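Probable hydrolase (Pseudomonas aeruginosa, PDB 3OM8) probably hydrolyses 3-oxoadipate enol-lactone, as an enzyme of the alpha/beta-hydrolase fold. Local coordinates at residues 76-84 against 102-110; 208-216 against 256-264. One frame throughout, in Å; residues are numbered along the deposited sequence.

Both contacts belong to one alpha/beta-hydrolase domain. Going from the N terminus, after the first strands of the sheet the chain forms helix 76-90, then runs through strand 95-100 and turns into helix 102-113. Contact 1 closes this short loop by packing the two helices together. The chain next passes strand 118-124 and several helices before it re-enters the sheet as strand 211-216. Contact 2 closes the second loop, which holds strand 238-242, when helix 253-264 packs back on strand 211-216. The two loops follow one another and neither nest nor cross. The centres of contact 1 and contact 2 lie about 18 Å apart, and their nearest atoms about 6 Å apart.

Contact 1: residues 76-84 against 102-110; sequences LARLGEDVL and LGGIVGQWL. With EDO (1,2-ethanediol), chain F.
Trp109 lays its indole over the start of helix 76-84, with one face against the backbone of Ala77. Ala77 CA is 3.5 Å from Trp109 CE2, toward the rim of the ring system. The indole is a knob in a hole made by Leu76, Ala77, Gly80 and Glu81. Gly80 has no side chain, and its CA lies 3.7 Å from Trp109 CE3. CG of Trp109 stands anti to the backbone N (chi1 -170°), which sends the indole across to the other helix. The carboxylate of Glu81 comes to the ring edge, OE2 3.9 Å from Trp109 CH2, its plane nearly perpendicular to the ring. Leu76 slides past the pyrrole end. Leu76 CD1 also lies 3.7 Å from Ile105 CG2, the two side chains at about a right angle. Val106 touches Leu79 and Val83, while Leu110 CD2 lies 3.7 Å from Leu84 CD2. No hydrogen bond joins the helices, so apolar packing holds them. They cross at -81° with axes 9.1 Å apart. Helix 102-113 follows the probable nucleophile elbow at Ser101. An ethanediol, probably from the crystallisation liquor, accepts a hydrogen bond from Leu102 N and is hydrogen-bonded to Ser101 OG. Val106 and Leu110 rest on Phe97 of strand 95-100, and helix 185-196 covers Leu79 and Leu102.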
ATOM      1  N   LEU B  76     -27.108  -9.915   0.806  1.00 51.81           N
ATOM      2  CA  LEU B  76     -25.971  -9.758  -0.095  1.00 51.46           C
ATOM      3  C   LEU B  76     -26.200 -10.577  -1.362  1.00 54.77           C
ATOM      4  O   LEU B  76     -25.997 -10.094  -2.477  1.00 52.71           O
ATOM      5  CB  LEU B  76     -24.670 -10.188   0.595  1.00 45.87           C
ATOM      6  CG  LEU B  76     -23.386 -10.012  -0.221  1.00 48.80           C
ATOM      7  CD1 LEU B  76     -23.271  -8.585  -0.760  1.00 45.42           C
ATOM      8  CD2 LEU B  76     -22.161 -10.388   0.616  1.00 42.06           C
ATOM      9  N   ALA B  77     -26.644 -11.815  -1.172  1.00 54.11           N
ATOM     10  CA  ALA B  77     -26.846 -12.751  -2.270  1.00 52.46           C
ATOM     11  C   ALA B  77     -27.781 -12.174  -3.326  1.00 56.93           C
ATOM     12  O   ALA B  77     -27.570 -12.362  -4.524  1.00 56.05           O
ATOM     13  CB  ALA B  77     -27.392 -14.073  -1.736  1.00 48.51           C
ATOM     14  N   ARG B  78     -28.825 -11.486  -2.868  1.00 58.78           N
ATOM     15  CA  ARG B  78     -29.791 -10.860  -3.765  1.00 52.58           C
ATOM     16  C   ARG B  78     -29.156  -9.717  -4.555  1.00 53.09           C
ATOM     17  O   ARG B  78     -29.444  -9.549  -5.737  1.00 57.77           O
ATOM     18  CB  ARG B  78     -30.999 -10.344  -2.977  1.00 51.77           C
ATOM     19  CG  ARG B  78     -32.093  -9.724  -3.838  1.00 56.95           C
ATOM     20  CD  ARG B  78     -32.666 -10.721  -4.851  1.00 55.33           C
ATOM     21  NE  ARG B  78     -32.279 -10.371  -6.212  1.00 56.85           N
ATOM     22  CZ  ARG B  78     -32.657 -11.028  -7.304  1.00 52.39           C
ATOM     23  NH1 ARG B  78     -32.237 -10.618  -8.494  1.00 48.51           N
ATOM     24  NH2 ARG B  78     -33.447 -12.089  -7.214  1.00 45.47           N
ATOM     25  N   LEU B  79     -28.305  -8.928  -3.904  1.00 46.46           N
ATOM     26  CA  LEU B  79     -27.597  -7.845  -4.591  1.00 48.44           C
ATOM     27  C   LEU B  79     -26.618  -8.391  -5.649  1.00 56.16           C
ATOM     28  O   LEU B  79     -26.368  -7.756  -6.672  1.00 57.03           O
ATOM     29  CB  LEU B  79     -26.850  -6.968  -3.585  1.00 44.69           C
ATOM     30  CG  LEU B  79     -27.679  -6.287  -2.498  1.00 51.79           C
ATOM     31  CD1 LEU B  79     -26.777  -5.440  -1.603  1.00 42.75           C
ATOM     32  CD2 LEU B  79     -28.780  -5.433  -3.115  1.00 51.20           C
ATOM     33  N   GLY B  80     -26.063  -9.568  -5.392  1.00 56.07           N
ATOM     34  CA  GLY B  80     -25.198 -10.220  -6.355  1.00 54.96           C
ATOM     35  C   GLY B  80     -25.995 -10.789  -7.513  1.00 57.64           C
ATOM     36  O   GLY B  80     -25.573 -10.710  -8.665  1.00 55.44           O
ATOM     37  N   GLU B  81     -27.156 -11.362  -7.207  1.00 54.25           N
ATOM     38  CA  GLU B  81     -28.011 -11.932  -8.240  1.00 56.64           C
ATOM     39  C   GLU B  81     -28.482 -10.868  -9.230  1.00 56.51           C
ATOM     40  O   GLU B  81     -28.659 -11.145 -10.420  1.00 58.48           O
ATOM     41  CB  GLU B  81     -29.203 -12.658  -7.614  1.00 63.97           C
ATOM     42  CG  GLU B  81     -28.846 -14.005  -7.014  1.00 75.13           C
ATOM     43  CD  GLU B  81     -28.489 -15.039  -8.074  1.00 83.56           C
ATOM     44  OE1 GLU B  81     -29.048 -14.971  -9.195  1.00 83.40           O
ATOM     45  OE2 GLU B  81     -27.654 -15.924  -7.783  1.00 86.39           O
ATOM     46  N   ASP B  82     -28.681  -9.650  -8.735  1.00 48.68           N
ATOM     47  CA  ASP B  82     -29.031  -8.530  -9.601  1.00 49.18           C
ATOM     48  C   ASP B  82     -27.998  -8.372 -10.728  1.00 53.01           C
ATOM     49  O   ASP B  82     -28.350  -8.207 -11.900  1.00 54.19           O
ATOM     50  CB  ASP B  82     -29.137  -7.236  -8.786  1.00 47.45           C
ATOM     51  CG  ASP B  82     -30.389  -7.187  -7.901  1.00 53.43           C
ATOM     52  OD1 ASP B  82     -31.260  -8.088  -7.995  1.00 51.36           O
ATOM     53  OD2 ASP B  82     -30.501  -6.231  -7.108  1.00 54.94           O
ATOM     54  N   VAL B  83     -26.718  -8.431 -10.375  1.00 50.15           N
ATOM     55  CA  VAL B  83     -25.661  -8.325 -11.378  1.00 53.10           C
ATOM     56  C   VAL B  83     -25.735  -9.505 -12.346  1.00 54.77           C
ATOM     57  O   VAL B  83     -25.740  -9.323 -13.561  1.00 56.93           O
ATOM     58  CB  VAL B  83     -24.255  -8.205 -10.732  1.00 46.57           C
ATOM     59  CG1 VAL B  83     -23.167  -8.256 -11.794  1.00 37.99           C
ATOM     60  CG2 VAL B  83     -24.158  -6.912  -9.913  1.00 43.67           C
ATOM     61  N   LEU B  84     -25.831 -10.713 -11.805  1.00 52.78           N
ATOM     62  CA  LEU B  84     -25.913 -11.896 -12.644  1.00 52.34           C
ATOM     63  C   LEU B  84     -27.060 -11.817 -13.645  1.00 55.92           C
ATOM     64  O   LEU B  84     -26.912 -12.242 -14.790  1.00 61.63           O
ATOM     65  CB  LEU B  84     -26.022 -13.158 -11.797  1.00 49.52           C
ATOM     66  CG  LEU B  84     -24.810 -13.390 -10.897  1.00 52.51           C
ATOM     67  CD1 LEU B  84     -24.948 -14.704 -10.152  1.00 54.40           C
ATOM     68  CD2 LEU B  84     -23.537 -13.382 -11.715  1.00 58.08           C
ATOM     69  N   LEU B 102     -20.034  -0.728  -1.011  1.00 45.23           N
ATOM     70  CA  LEU B 102     -21.057  -1.774  -1.130  1.00 44.77           C
ATOM     71  C   LEU B 102     -20.862  -2.559  -2.430  1.00 44.91           C
ATOM     72  O   LEU B 102     -20.893  -3.790  -2.431  1.00 44.83           O
ATOM     73  CB  LEU B 102     -22.486  -1.201  -1.056  1.00 45.71           C
ATOM     74  CG  LEU B 102     -23.640  -2.203  -1.258  1.00 49.75           C
ATOM     75  CD1 LEU B 102     -23.592  -3.358  -0.248  1.00 45.11           C
ATOM     76  CD2 LEU B 102     -25.011  -1.521  -1.214  1.00 49.85           C
ATOM     77  N   GLY B 103     -20.633  -1.844  -3.528  1.00 45.19           N
ATOM     78  CA  GLY B 103     -20.327  -2.488  -4.798  1.00 40.70           C
ATOM     79  C   GLY B 103     -19.164  -3.469  -4.669  1.00 47.79           C
ATOM     80  O   GLY B 103     -19.125  -4.507  -5.334  1.00 50.31           O
ATOM     81  N   GLY B 104     -18.212  -3.141  -3.805  1.00 46.43           N
ATOM     82  CA  GLY B 104     -17.049  -3.995  -3.592  1.00 53.70           C
ATOM     83  C   GLY B 104     -17.410  -5.281  -2.865  1.00 53.39           C
ATOM     84  O   GLY B 104     -16.791  -6.331  -3.091  1.00 45.14           O
ATOM     85  N   ILE B 105     -18.418  -5.190  -1.992  1.00 49.53           N
ATOM     86  CA  ILE B 105     -18.912  -6.353  -1.258  1.00 49.02           C
ATOM     87  C   ILE B 105     -19.654  -7.271  -2.229  1.00 51.20           C
ATOM     88  O   ILE B 105     -19.488  -8.497  -2.205  1.00 48.04           O
ATOM     89  CB  ILE B 105     -19.833  -5.961  -0.078  1.00 45.24           C
ATOM     90  CG1 ILE B 105     -19.159  -4.939   0.847  1.00 43.87           C
ATOM     91  CG2 ILE B 105     -20.209  -7.191   0.732  1.00 44.92           C
ATOM     92  CD1 ILE B 105     -20.017  -4.598   2.107  1.00 38.52           C
ATOM     93  N   VAL B 106     -20.464  -6.673  -3.096  1.00 46.11           N
ATOM     94  CA  VAL B 106     -21.067  -7.424  -4.185  1.00 43.70           C
ATOM     95  C   VAL B 106     -19.982  -8.121  -5.010  1.00 45.78           C
ATOM     96  O   VAL B 106     -20.123  -9.283  -5.393  1.00 51.97           O
ATOM     97  CB  VAL B 106     -21.934  -6.524  -5.080  1.00 47.13           C
ATOM     98  CG1 VAL B 106     -22.505  -7.325  -6.243  1.00 43.90           C
ATOM     99  CG2 VAL B 106     -23.068  -5.903  -4.260  1.00 48.18           C
ATOM    100  N   GLY B 107     -18.889  -7.409  -5.266  1.00 53.57           N
ATOM    101  CA  GLY B 107     -17.766  -7.976  -5.989  1.00 48.43           C
ATOM    102  C   GLY B 107     -17.223  -9.234  -5.338  1.00 49.88           C
ATOM    103  O   GLY B 107     -17.051 -10.262  -5.995  1.00 45.89           O
ATOM    104  N   GLN B 108     -16.941  -9.159  -4.041  1.00 48.08           N
ATOM    105  CA  GLN B 108     -16.401 -10.313  -3.335  1.00 52.80           C
ATOM    106  C   GLN B 108     -17.372 -11.492  -3.402  1.00 57.69           C
ATOM    107  O   GLN B 108     -16.945 -12.640  -3.569  1.00 57.57           O
ATOM    108  CB  GLN B 108     -16.098  -9.957  -1.884  1.00 52.82           C
ATOM    109  CG  GLN B 108     -15.017  -8.903  -1.718  1.00 48.77           C
ATOM    110  CD  GLN B 108     -15.070  -8.251  -0.360  1.00 53.99           C
ATOM    111  OE1 GLN B 108     -14.726  -8.865   0.646  1.00 55.73           O
ATOM    112  NE2 GLN B 108     -15.521  -7.001  -0.318  1.00 53.92           N
ATOM    113  N   TRP B 109     -18.670 -11.196  -3.289  1.00 52.26           N
ATOM    114  CA  TRP B 109     -19.714 -12.214  -3.378  1.00 55.80           C
ATOM    115  C   TRP B 109     -19.734 -12.894  -4.746  1.00 54.81           C
ATOM    116  O   TRP B 109     -19.797 -14.120  -4.835  1.00 52.33           O
ATOM    117  CB  TRP B 109     -21.102 -11.624  -3.073  1.00 54.53           C
ATOM    118  CG  TRP B 109     -22.169 -12.673  -2.926  1.00 56.24           C
ATOM    119  CD1 TRP B 109     -22.569 -13.270  -1.769  1.00 57.11           C
ATOM    120  CD2 TRP B 109     -22.958 -13.262  -3.974  1.00 55.61           C
ATOM    121  NE1 TRP B 109     -23.559 -14.189  -2.026  1.00 62.36           N
ATOM    122  CE2 TRP B 109     -23.816 -14.202  -3.372  1.00 60.44           C
ATOM    123  CE3 TRP B 109     -23.023 -13.086  -5.359  1.00 54.45           C
ATOM    124  CZ2 TRP B 109     -24.731 -14.961  -4.106  1.00 59.25           C
ATOM    125  CZ3 TRP B 109     -23.930 -13.842  -6.088  1.00 55.04           C
ATOM    126  CH2 TRP B 109     -24.771 -14.766  -5.461  1.00 56.47           C
ATOM    127  N   LEU B 110     -19.694 -12.101  -5.813  1.00 51.29           N
ATOM    128  CA  LEU B 110     -19.672 -12.672  -7.152  1.00 51.55           C
ATOM    129  C   LEU B 110     -18.454 -13.587  -7.335  1.00 55.30           C
ATOM    130  O   LEU B 110     -18.555 -14.657  -7.935  1.00 54.85           O
ATOM    131  CB  LEU B 110     -19.688 -11.575  -8.212  1.00 51.04           C
ATOM    132  CG  LEU B 110     -20.975 -10.761  -8.244  1.00 50.32           C
ATOM    133  CD1 LEU B 110     -20.790  -9.452  -9.000  1.00 48.61           C
ATOM    134  CD2 LEU B 110     -22.092 -11.591  -8.855  1.00 53.77           C
TER
HETATM  135  C1  EDO F 266     -20.977  -0.085   2.682  1.00 61.67           C
HETATM  136  O1  EDO F 266     -20.470   0.570   3.858  1.00 62.16           O
HETATM  137  C2  EDO F 266     -21.856   0.879   1.878  1.00 61.86           C
HETATM  138  O2  EDO F 266     -21.253   1.399   0.670  1.00 54.35           O

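Contact 2: residues 208-216 against 256-264; sequences ERPTLVIAG and FEGAVLSFL
Phe263 turns one ring face onto Leu212. Leu212 CB stands almost centrally above it, 3.6 Å from the ring centroid and 7° off the normal. This is a close CH-pi contact. The two side chains run past each other in opposite directions. CG of Phe263 is anti to its backbone N (chi1 173°), and the ring thus reaches back along the strand toward Pro210. There its edge meets a carbonyl: Phe263 CZ is 3.4 Å from Pro210 O. The proline ring touches the same corner through CB. CD2 of Leu212 lies against the helix backbone, 3.5 Å from Ala259 O.

Ile214 makes the second aromatic contact. Its CD1 lies over one face of Phe256, 4.2 Å from the ring centroid and toward the rim. The two side chains cross at about a right angle. Ile214 CD1 also reaches Val260 CG2 at 4.1 Å. This one methyl touches Phe256, Val260 and, more loosely, Ala259.

The C-terminal helix packs here on a face of the central sheet, as in the alpha/beta-hydrolase fold. Strand 211-216 and the helix run antiparallel, 174° apart, with axes 9.7 Å apart. Leu212 and Ile214, two residues apart, both point from the strand to the helix. Thr211 points away, and its OG1 donates to Arg209 O at 3.0 Å, tying the strand start to the preceding loop. No hydrogen bond crosses between strand and helix. Ala259 also packs on Pro243 of a second subunit.

Strand 211-216 lies inside the parallel part of the sheet, between strands 118-124 and 238-242. The backbone O of Phe263 accepts a hydrogen bond from Arg120 NH2. Its ring extends over both flanking strands, at Val122 of 118-124 and Arg238 of 238-242.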
ATOM      1  N   GLU B 208     -10.237 -17.091  -6.593  1.00 61.69           N
ATOM      2  CA  GLU B 208      -9.186 -17.370  -7.566  1.00 61.12           C
ATOM      3  C   GLU B 208      -9.240 -16.457  -8.792  1.00 63.26           C
ATOM      4  O   GLU B 208      -8.640 -16.762  -9.820  1.00 69.70           O
ATOM      5  CB  GLU B 208      -9.197 -18.847  -7.988  1.00 64.33           C
ATOM      6  CG  GLU B 208     -10.575 -19.436  -8.289  1.00 72.53           C
ATOM      7  CD  GLU B 208     -11.114 -19.041  -9.659  1.00 81.38           C
ATOM      8  OE1 GLU B 208     -10.810 -19.735 -10.650  1.00 83.85           O
ATOM      9  OE2 GLU B 208     -11.859 -18.043  -9.740  1.00 84.74           O
ATOM     10  N   ARG B 209      -9.959 -15.341  -8.681  1.00 56.88           N
ATOM     11  CA  ARG B 209      -9.915 -14.310  -9.712  1.00 56.09           C
ATOM     12  C   ARG B 209      -8.770 -13.340  -9.400  1.00 55.65           C
ATOM     13  O   ARG B 209      -8.486 -13.058  -8.231  1.00 51.12           O
ATOM     14  CB  ARG B 209     -11.241 -13.531  -9.799  1.00 53.81           C
ATOM     15  CG  ARG B 209     -12.509 -14.382  -9.986  1.00 57.02           C
ATOM     16  CD  ARG B 209     -12.279 -15.562 -10.926  1.00 62.58           C
ATOM     17  NE  ARG B 209     -11.838 -15.118 -12.236  1.00 69.82           N
ATOM     18  CZ  ARG B 209     -10.928 -15.736 -12.979  1.00 68.33           C
ATOM     19  NH1 ARG B 209     -10.606 -15.230 -14.157  1.00 71.54           N
ATOM     20  NH2 ARG B 209     -10.345 -16.854 -12.560  1.00 63.61           N
ATOM     21  N   PRO B 210      -8.103 -12.825 -10.445  1.00 49.23           N
ATOM     22  CA  PRO B 210      -7.093 -11.794 -10.201  1.00 46.63           C
ATOM     23  C   PRO B 210      -7.764 -10.599  -9.561  1.00 48.56           C
ATOM     24  O   PRO B 210      -8.749 -10.108 -10.094  1.00 53.26           O
ATOM     25  CB  PRO B 210      -6.612 -11.428 -11.609  1.00 43.61           C
ATOM     26  CG  PRO B 210      -6.917 -12.640 -12.435  1.00 48.93           C
ATOM     27  CD  PRO B 210      -8.206 -13.174 -11.872  1.00 48.44           C
ATOM     28  N   THR B 211      -7.229 -10.136  -8.441  1.00 47.30           N
ATOM     29  CA  THR B 211      -7.861  -9.081  -7.681  1.00 50.41           C
ATOM     30  C   THR B 211      -6.950  -7.889  -7.417  1.00 49.75           C
ATOM     31  O   THR B 211      -5.846  -8.049  -6.918  1.00 51.10           O
ATOM     32  CB  THR B 211      -8.333  -9.621  -6.324  1.00 52.42           C
ATOM     33  OG1 THR B 211      -9.190 -10.751  -6.532  1.00 53.12           O
ATOM     34  CG2 THR B 211      -9.073  -8.546  -5.560  1.00 50.11           C
ATOM     35  N   LEU B 212      -7.432  -6.693  -7.739  1.00 51.60           N
ATOM     36  CA  LEU B 212      -6.793  -5.456  -7.307  1.00 45.64           C
ATOM     37  C   LEU B 212      -7.640  -4.808  -6.210  1.00 55.09           C
ATOM     38  O   LEU B 212      -8.849  -4.658  -6.367  1.00 52.70           O
ATOM     39  CB  LEU B 212      -6.655  -4.481  -8.472  1.00 40.17           C
ATOM     40  CG  LEU B 212      -6.247  -3.056  -8.093  1.00 48.68           C
ATOM     41  CD1 LEU B 212      -4.828  -3.047  -7.511  1.00 50.55           C
ATOM     42  CD2 LEU B 212      -6.320  -2.121  -9.300  1.00 45.94           C
ATOM     43  N   VAL B 213      -7.002  -4.427  -5.108  1.00 55.46           N
ATOM     44  CA  VAL B 213      -7.677  -3.722  -4.027  1.00 45.00           C
ATOM     45  C   VAL B 213      -7.166  -2.287  -3.917  1.00 46.88           C
ATOM     46  O   VAL B 213      -5.966  -2.062  -3.746  1.00 51.48           O
ATOM     47  CB  VAL B 213      -7.438  -4.401  -2.675  1.00 40.99           C
ATOM     48  CG1 VAL B 213      -8.160  -3.639  -1.572  1.00 40.93           C
ATOM     49  CG2 VAL B 213      -7.885  -5.840  -2.713  1.00 39.32           C
ATOM     50  N   ILE B 214      -8.080  -1.327  -4.018  1.00 46.06           N
ATOM     51  CA  ILE B 214      -7.769   0.084  -3.811  1.00 45.51           C
ATOM     52  C   ILE B 214      -8.300   0.515  -2.449  1.00 50.49           C
ATOM     53  O   ILE B 214      -9.459   0.238  -2.117  1.00 53.81           O
ATOM     54  CB  ILE B 214      -8.388   0.951  -4.920  1.00 45.12           C
ATOM     55  CG1 ILE B 214      -7.894   0.471  -6.290  1.00 44.99           C
ATOM     56  CG2 ILE B 214      -8.059   2.425  -4.701  1.00 41.84           C
ATOM     57  CD1 ILE B 214      -8.484   1.207  -7.454  1.00 45.02           C
ATOM     58  N   ALA B 215      -7.458   1.165  -1.650  1.00 45.84           N
ATOM     59  CA  ALA B 215      -7.858   1.601  -0.311  1.00 50.39           C
ATOM     60  C   ALA B 215      -7.507   3.063  -0.071  1.00 51.84           C
ATOM     61  O   ALA B 215      -6.602   3.598  -0.704  1.00 53.17           O
ATOM     62  CB  ALA B 215      -7.227   0.724   0.759  1.00 46.66           C
ATOM     63  N   GLY B 216      -8.239   3.707   0.831  1.00 43.19           N
ATOM     64  CA  GLY B 216      -8.002   5.097   1.164  1.00 41.75           C
ATOM     65  C   GLY B 216      -7.366   5.161   2.533  1.00 47.72           C
ATOM     66  O   GLY B 216      -7.875   4.578   3.482  1.00 55.49           O
ATOM     67  N   PHE B 256      -6.471   6.641  -9.792  1.00 40.89           N
ATOM     68  CA  PHE B 256      -7.510   5.612  -9.694  1.00 41.54           C
ATOM     69  C   PHE B 256      -7.742   4.935 -11.037  1.00 42.83           C
ATOM     70  O   PHE B 256      -7.754   3.716 -11.126  1.00 45.35           O
ATOM     71  CB  PHE B 256      -8.820   6.233  -9.186  1.00 44.71           C
ATOM     72  CG  PHE B 256      -9.925   5.231  -8.952  1.00 45.03           C
ATOM     73  CD1 PHE B 256     -10.204   4.779  -7.673  1.00 43.04           C
ATOM     74  CD2 PHE B 256     -10.685   4.746 -10.013  1.00 39.44           C
ATOM     75  CE1 PHE B 256     -11.229   3.864  -7.452  1.00 46.76           C
ATOM     76  CE2 PHE B 256     -11.706   3.825  -9.799  1.00 39.20           C
ATOM     77  CZ  PHE B 256     -11.980   3.387  -8.517  1.00 40.19           C
ATOM     78  N   GLU B 257      -7.943   5.732 -12.079  1.00 47.09           N
ATOM     79  CA  GLU B 257      -8.105   5.200 -13.427  1.00 50.43           C
ATOM     80  C   GLU B 257      -6.823   4.482 -13.886  1.00 51.33           C
ATOM     81  O   GLU B 257      -6.873   3.430 -14.534  1.00 45.88           O
ATOM     82  CB  GLU B 257      -8.457   6.331 -14.395  1.00 50.65           C
ATOM     83  CG  GLU B 257      -9.792   6.994 -14.097  1.00 49.92           C
ATOM     84  CD  GLU B 257      -9.968   8.331 -14.802  1.00 58.92           C
ATOM     85  OE1 GLU B 257      -9.317   8.566 -15.841  1.00 65.84           O
ATOM     86  OE2 GLU B 257     -10.762   9.159 -14.309  1.00 60.15           O
ATOM     87  N   GLY B 258      -5.673   5.065 -13.550  1.00 51.43           N
ATOM     88  CA  GLY B 258      -4.399   4.468 -13.899  1.00 51.19           C
ATOM     89  C   GLY B 258      -4.283   3.089 -13.286  1.00 50.25           C
ATOM     90  O   GLY B 258      -3.961   2.113 -13.978  1.00 50.42           O
ATOM     91  N   ALA B 259      -4.561   3.013 -11.987  1.00 46.70           N
ATOM     92  CA  ALA B 259      -4.482   1.764 -11.245  1.00 49.70           C
ATOM     93  C   ALA B 259      -5.383   0.711 -11.857  1.00 50.17           C
ATOM     94  O   ALA B 259      -4.964  -0.431 -12.051  1.00 46.30           O
ATOM     95  CB  ALA B 259      -4.855   1.986  -9.796  1.00 49.37           C
ATOM     96  N   VAL B 260      -6.621   1.102 -12.156  1.00 48.81           N
ATOM     97  CA  VAL B 260      -7.607   0.187 -12.744  1.00 47.63           C
ATOM     98  C   VAL B 260      -7.194  -0.271 -14.145  1.00 51.21           C
ATOM     99  O   VAL B 260      -7.140  -1.466 -14.424  1.00 54.02           O
ATOM    100  CB  VAL B 260      -9.034   0.838 -12.819  1.00 38.55           C
ATOM    101  CG1 VAL B 260      -9.965   0.012 -13.677  1.00 38.40           C
ATOM    102  CG2 VAL B 260      -9.614   1.032 -11.425  1.00 37.76           C
ATOM    103  N   LEU B 261      -6.909   0.688 -15.021  1.00 43.98           N
ATOM    104  CA  LEU B 261      -6.586   0.396 -16.415  1.00 50.06           C
ATOM    105  C   LEU B 261      -5.332  -0.467 -16.580  1.00 53.60           C
ATOM    106  O   LEU B 261      -5.271  -1.336 -17.457  1.00 48.35           O
ATOM    107  CB  LEU B 261      -6.459   1.698 -17.220  1.00 47.84           C
ATOM    108  CG  LEU B 261      -7.826   2.340 -17.481  1.00 54.22           C
ATOM    109  CD1 LEU B 261      -7.718   3.672 -18.213  1.00 57.33           C
ATOM    110  CD2 LEU B 261      -8.705   1.377 -18.264  1.00 50.08           C
ATOM    111  N   SER B 262      -4.334  -0.237 -15.734  1.00 52.28           N
ATOM    112  CA  SER B 262      -3.084  -0.983 -15.852  1.00 54.58           C
ATOM    113  C   SER B 262      -3.312  -2.416 -15.409  1.00 53.15           C
ATOM    114  O   SER B 262      -2.785  -3.360 -16.014  1.00 46.79           O
ATOM    115  CB  SER B 262      -1.983  -0.334 -15.018  1.00 55.48           C
ATOM    116  OG  SER B 262      -1.648   0.936 -15.550  1.00 62.11           O
ATOM    117  N   PHE B 263      -4.108  -2.563 -14.350  1.00 45.73           N
ATOM    118  CA  PHE B 263      -4.465  -3.873 -13.830  1.00 47.91           C
ATOM    119  C   PHE B 263      -5.266  -4.688 -14.846  1.00 51.19           C
ATOM    120  O   PHE B 263      -5.047  -5.887 -14.999  1.00 56.42           O
ATOM    121  CB  PHE B 263      -5.264  -3.732 -12.528  1.00 47.74           C
ATOM    122  CG  PHE B 263      -5.822  -5.029 -12.023  1.00 46.87           C
ATOM    123  CD1 PHE B 263      -4.980  -6.024 -11.545  1.00 43.62           C
ATOM    124  CD2 PHE B 263      -7.188  -5.258 -12.026  1.00 48.91           C
ATOM    125  CE1 PHE B 263      -5.489  -7.226 -11.077  1.00 44.69           C
ATOM    126  CE2 PHE B 263      -7.714  -6.455 -11.550  1.00 51.41           C
ATOM    127  CZ  PHE B 263      -6.871  -7.441 -11.078  1.00 51.79           C
ATOM    128  N   LEU B 264      -6.187  -4.036 -15.544  1.00 48.37           N
ATOM    129  CA  LEU B 264      -7.099  -4.747 -16.444  1.00 49.83           C
ATOM    130  C   LEU B 264      -6.492  -5.016 -17.821  1.00 59.67           C
ATOM    131  O   LEU B 264      -7.083  -5.710 -18.651  1.00 64.47           O
ATOM    132  CB  LEU B 264      -8.417  -3.982 -16.589  1.00 46.96           C
ATOM    133  CG  LEU B 264      -9.293  -3.909 -15.334  1.00 46.47           C
ATOM    134  CD1 LEU B 264     -10.521  -3.067 -15.616  1.00 45.24           C
ATOM    135  CD2 LEU B 264      -9.696  -5.304 -14.856  1.00 40.81           C
TER